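Local coordinates for protein ATP-dependent CLP protease, putative (Plasmodium falciparum, PDB 2F6I) that probably cleaves proteins into small peptides as the serine-protease (ClpP) component of an ATP-dependent Clp protease, this chain being its catalytic domain, at residues C[48-61]-C[85-99]. Numbering follows the deposited sequence.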
# COMPACT_ATOMS: atom_id res chain seq x y z
N ILE C 48 25.65 -11.40 7.58
CA ILE C 48 25.74 -12.84 7.68
C ILE C 48 24.35 -13.41 7.83
O ILE C 48 23.72 -13.29 8.89
CB ILE C 48 26.62 -13.28 8.87
CG1 ILE C 48 28.07 -12.86 8.63
CG2 ILE C 48 26.53 -14.80 9.05
CD1 ILE C 48 29.02 -13.26 9.73
N ASN C 49 23.86 -14.03 6.76
CA ASN C 49 22.53 -14.62 6.77
C ASN C 49 22.58 -15.97 6.07
O ASN C 49 23.63 -16.41 5.62
CB ASN C 49 21.53 -13.69 6.08
CG ASN C 49 21.90 -13.40 4.63
OD1 ASN C 49 21.67 -12.31 4.13
ND2 ASN C 49 22.47 -14.39 3.96
N LYS C 50 21.42 -16.61 5.97
CA LYS C 50 21.31 -17.91 5.33
C LYS C 50 22.02 -17.97 3.98
O LYS C 50 22.88 -18.82 3.75
CB LYS C 50 19.83 -18.25 5.14
CG LYS C 50 19.55 -19.69 4.75
CD LYS C 50 19.82 -20.62 5.91
CE LYS C 50 19.45 -22.05 5.56
NZ LYS C 50 19.71 -22.94 6.72
N LYS C 51 21.67 -17.04 3.10
CA LYS C 51 22.24 -16.98 1.76
C LYS C 51 23.75 -16.78 1.69
O LYS C 51 24.46 -17.57 1.07
CB LYS C 51 21.54 -15.89 0.95
CG LYS C 51 22.03 -15.76 -0.48
CD LYS C 51 21.23 -14.70 -1.24
CE LYS C 51 21.76 -14.52 -2.66
NZ LYS C 51 23.18 -14.06 -2.66
N THR C 52 24.24 -15.71 2.32
CA THR C 52 25.66 -15.41 2.29
C THR C 52 26.52 -16.46 2.99
O THR C 52 27.63 -16.77 2.54
CB THR C 52 25.94 -14.02 2.89
OG1 THR C 52 25.56 -14.00 4.27
CG2 THR C 52 25.14 -12.96 2.13
N ALA C 53 26.01 -17.02 4.08
CA ALA C 53 26.74 -18.05 4.81
C ALA C 53 26.88 -19.29 3.93
O ALA C 53 27.92 -19.94 3.91
CB ALA C 53 26.00 -18.40 6.10
N ASP C 54 25.82 -19.60 3.19
CA ASP C 54 25.82 -20.76 2.30
C ASP C 54 26.84 -20.60 1.18
O ASP C 54 27.54 -21.55 0.83
CB ASP C 54 24.42 -20.96 1.69
CG ASP C 54 24.41 -22.00 0.58
OD1 ASP C 54 24.77 -23.17 0.84
OD2 ASP C 54 24.04 -21.64 -0.56
N GLU C 55 26.92 -19.40 0.61
CA GLU C 55 27.86 -19.15 -0.48
C GLU C 55 29.29 -19.24 0.03
O GLU C 55 30.14 -19.90 -0.57
CB GLU C 55 27.61 -17.77 -1.08
CG GLU C 55 26.16 -17.51 -1.44
CD GLU C 55 25.95 -16.16 -2.10
OE1 GLU C 55 26.49 -15.15 -1.59
OE2 GLU C 55 25.23 -16.11 -3.13
N LEU C 56 29.56 -18.57 1.15
CA LEU C 56 30.90 -18.57 1.74
C LEU C 56 31.36 -19.99 2.06
O LEU C 56 32.51 -20.35 1.80
CB LEU C 56 30.92 -17.71 3.00
CG LEU C 56 32.28 -17.50 3.67
CD1 LEU C 56 33.26 -16.90 2.66
CD2 LEU C 56 32.12 -16.57 4.86
N ILE C 57 30.46 -20.79 2.63
CA ILE C 57 30.79 -22.17 2.97
C ILE C 57 31.11 -22.95 1.69
O ILE C 57 32.10 -23.67 1.62
CB ILE C 57 29.64 -22.85 3.73
CG1 ILE C 57 29.53 -22.26 5.13
CG2 ILE C 57 29.87 -24.36 3.81
CD1 ILE C 57 28.39 -22.82 5.95
N SER C 58 30.26 -22.80 0.68
CA SER C 58 30.47 -23.49 -0.59
C SER C 58 31.85 -23.14 -1.12
O SER C 58 32.62 -24.02 -1.52
CB SER C 58 29.43 -23.05 -1.62
OG SER C 58 28.14 -23.52 -1.27
N GLN C 59 32.16 -21.85 -1.11
CA GLN C 59 33.43 -21.34 -1.59
C GLN C 59 34.63 -21.87 -0.80
O GLN C 59 35.66 -22.21 -1.38
CB GLN C 59 33.40 -19.81 -1.57
CG GLN C 59 32.57 -19.23 -2.70
CD GLN C 59 31.97 -17.88 -2.36
OE1 GLN C 59 32.64 -17.01 -1.82
NE2 GLN C 59 30.70 -17.70 -2.69
N LEU C 60 34.49 -21.94 0.52
CA LEU C 60 35.57 -22.43 1.36
C LEU C 60 35.82 -23.90 1.06
O LEU C 60 36.97 -24.31 0.84
CB LEU C 60 35.24 -22.24 2.84
CG LEU C 60 35.28 -20.79 3.34
CD1 LEU C 60 34.72 -20.70 4.75
CD2 LEU C 60 36.71 -20.28 3.30
N LEU C 61 34.75 -24.69 1.03
CA LEU C 61 34.87 -26.12 0.75
C LEU C 61 35.46 -26.33 -0.64
O LEU C 61 36.25 -27.25 -0.86
CB LEU C 61 33.51 -26.80 0.84
CG LEU C 61 32.88 -26.87 2.24
CD1 LEU C 61 31.48 -27.45 2.15
CD2 LEU C 61 33.75 -27.72 3.15
N GLY C 85 26.51 -17.97 11.58
CA GLY C 85 27.86 -17.54 11.90
C GLY C 85 28.66 -18.71 12.44
O GLY C 85 29.78 -18.96 12.02
N LEU C 86 28.06 -19.43 13.39
CA LEU C 86 28.72 -20.58 13.99
C LEU C 86 28.92 -21.68 12.95
O LEU C 86 29.82 -22.51 13.08
CB LEU C 86 27.89 -21.10 15.17
CG LEU C 86 27.86 -20.11 16.33
CD1 LEU C 86 26.81 -20.52 17.36
CD2 LEU C 86 29.25 -20.04 16.97
N ALA C 87 28.08 -21.68 11.91
CA ALA C 87 28.20 -22.67 10.85
C ALA C 87 29.46 -22.35 10.05
O ALA C 87 30.24 -23.25 9.72
CB ALA C 87 26.98 -22.61 9.94
N ILE C 88 29.65 -21.07 9.75
CA ILE C 88 30.83 -20.65 9.00
C ILE C 88 32.07 -20.95 9.83
O ILE C 88 33.11 -21.35 9.29
CB ILE C 88 30.77 -19.14 8.69
CG1 ILE C 88 29.64 -18.86 7.70
CG2 ILE C 88 32.10 -18.68 8.11
CD1 ILE C 88 29.47 -17.39 7.35
N LEU C 89 31.97 -20.77 11.14
CA LEU C 89 33.08 -21.03 12.04
C LEU C 89 33.46 -22.51 11.98
O LEU C 89 34.65 -22.85 11.93
CB LEU C 89 32.71 -20.64 13.47
CG LEU C 89 33.86 -20.44 14.47
CD1 LEU C 89 34.73 -19.27 14.01
CD2 LEU C 89 33.30 -20.17 15.86
N ASP C 90 32.46 -23.39 11.99
CA ASP C 90 32.71 -24.82 11.92
C ASP C 90 33.47 -25.15 10.64
O ASP C 90 34.48 -25.87 10.67
CB ASP C 90 31.40 -25.62 11.94
CG ASP C 90 30.89 -25.88 13.34
OD1 ASP C 90 31.71 -25.91 14.28
OD2 ASP C 90 29.67 -26.07 13.51
N ILE C 91 32.99 -24.63 9.52
CA ILE C 91 33.62 -24.87 8.22
C ILE C 91 35.05 -24.34 8.25
O ILE C 91 35.97 -24.98 7.73
CB ILE C 91 32.83 -24.18 7.08
CG1 ILE C 91 31.42 -24.78 7.00
CG2 ILE C 91 33.55 -24.35 5.75
CD1 ILE C 91 31.40 -26.28 6.75
N PHE C 92 35.22 -23.18 8.86
CA PHE C 92 36.53 -22.55 8.97
C PHE C 92 37.55 -23.53 9.52
O PHE C 92 38.62 -23.73 8.95
CB PHE C 92 36.46 -21.34 9.90
CG PHE C 92 36.59 -20.03 9.21
CD1 PHE C 92 35.70 -19.65 8.21
CD2 PHE C 92 37.60 -19.14 9.58
CE1 PHE C 92 35.81 -18.41 7.58
CE2 PHE C 92 37.72 -17.90 8.96
CZ PHE C 92 36.82 -17.53 7.96
N ASN C 93 37.20 -24.14 10.65
CA ASN C 93 38.09 -25.09 11.32
C ASN C 93 37.98 -26.52 10.81
O ASN C 93 38.68 -27.41 11.29
CB ASN C 93 37.83 -25.04 12.82
CG ASN C 93 38.20 -23.71 13.43
OD1 ASN C 93 39.38 -23.34 13.48
ND2 ASN C 93 37.20 -22.97 13.89
N TYR C 94 37.11 -26.74 9.83
CA TYR C 94 36.94 -28.07 9.26
C TYR C 94 37.95 -28.27 8.13
O TYR C 94 38.59 -29.32 8.03
CB TYR C 94 35.52 -28.23 8.71
CG TYR C 94 35.25 -29.59 8.09
CD1 TYR C 94 34.30 -29.73 7.08
CD2 TYR C 94 35.93 -30.73 8.52
CE1 TYR C 94 34.04 -30.97 6.50
CE2 TYR C 94 35.67 -31.98 7.95
CZ TYR C 94 34.72 -32.09 6.94
OH TYR C 94 34.47 -33.31 6.38
N ILE C 95 38.11 -27.25 7.29
CA ILE C 95 39.03 -27.33 6.17
C ILE C 95 40.49 -27.34 6.62
O ILE C 95 40.83 -26.85 7.70
CB ILE C 95 38.81 -26.15 5.19
CG1 ILE C 95 39.10 -24.82 5.87
CG2 ILE C 95 37.38 -26.17 4.68
CD1 ILE C 95 39.02 -23.62 4.95
N LYS C 96 41.35 -27.90 5.78
CA LYS C 96 42.77 -27.99 6.06
C LYS C 96 43.47 -26.65 5.89
O LYS C 96 44.32 -26.27 6.69
CB LYS C 96 43.43 -29.04 5.16
CG LYS C 96 43.44 -30.45 5.74
CD LYS C 96 42.06 -30.89 6.20
CE LYS C 96 42.12 -32.22 6.94
NZ LYS C 96 40.79 -32.60 7.51
N SER C 97 43.10 -25.93 4.83
CA SER C 97 43.69 -24.63 4.54
C SER C 97 43.60 -23.67 5.73
O SER C 97 42.60 -23.64 6.44
CB SER C 97 43.00 -23.98 3.34
OG SER C 97 43.14 -24.75 2.17
N ASP C 98 44.66 -22.90 5.93
CA ASP C 98 44.67 -21.92 7.01
C ASP C 98 44.02 -20.66 6.46
O ASP C 98 44.09 -20.39 5.26
CB ASP C 98 46.10 -21.64 7.46
CG ASP C 98 46.64 -22.72 8.38
OD1 ASP C 98 46.56 -23.91 8.02
OD2 ASP C 98 47.14 -22.37 9.47
N ILE C 99 43.39 -19.90 7.34
CA ILE C 99 42.70 -18.69 6.92
C ILE C 99 43.23 -17.42 7.56
O ILE C 99 43.20 -17.29 8.78
CB ILE C 99 41.20 -18.79 7.24
CG1 ILE C 99 40.58 -19.95 6.46
CG2 ILE C 99 40.50 -17.47 6.91
CD1 ILE C 99 39.10 -20.14 6.70
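The side chains of Ile57 (helix 50-66) and Ile91 (helix 82-94) lie nearly perpendicular to each other, with CG2 of Ile57 3.6 Å from CG1 of Ile91. On Ile57, CG1 lies beside the backbone N (chi1 -71°) and CG2 opposite that N, and both branches border the same CG1 of Ile91. Toward the N-terminal ends, Ile88 reaches between Ala53 and Leu56: its CD1 is 3.8 Å from Ala53 CB and 3.7 Å from Leu56 CD2. One turn on from Leu56, toward the C-terminal ends, Leu60 places CD1 3.7 Å from Phe92 CD1 and 4.0 Å from Ile91 CG2. Its second methyl, CD2, turns to Ile99, whose CD1 sits 3.3 Å above the Phe92 ring plane, over the ring centre, a CH-pi type of placement. Leu61 CD2 packs against Ile95 CG2 at 4.2 Å. No hydrogen bond joins the segments, and the contact, made mainly by apolar side chains, buries 585 Å² summed over both sides.

The helix axes run nearly parallel, 4° apart with a closest approach of 9.7 Å; they are successive helices of a beta-alpha-beta-alpha-beta run, strands 41-44, 71-77 and 99-104 lying side by side and parallel in the sheet of the ClpP fold. Ile99 begins the last of these strands. Leu56 and Leu60 also touch Ile42 of strand 41-44, while Phe92 and Ile99 meet Ile73, so the interface continues into the sheet. Beyond Ile95, Asp64 accepts hydrogen bonds from Lys96 N and Ser97 OG. Asp54 and Glu55 form salt bridges with Lys33 and Lys29 of a neighbouring subunit.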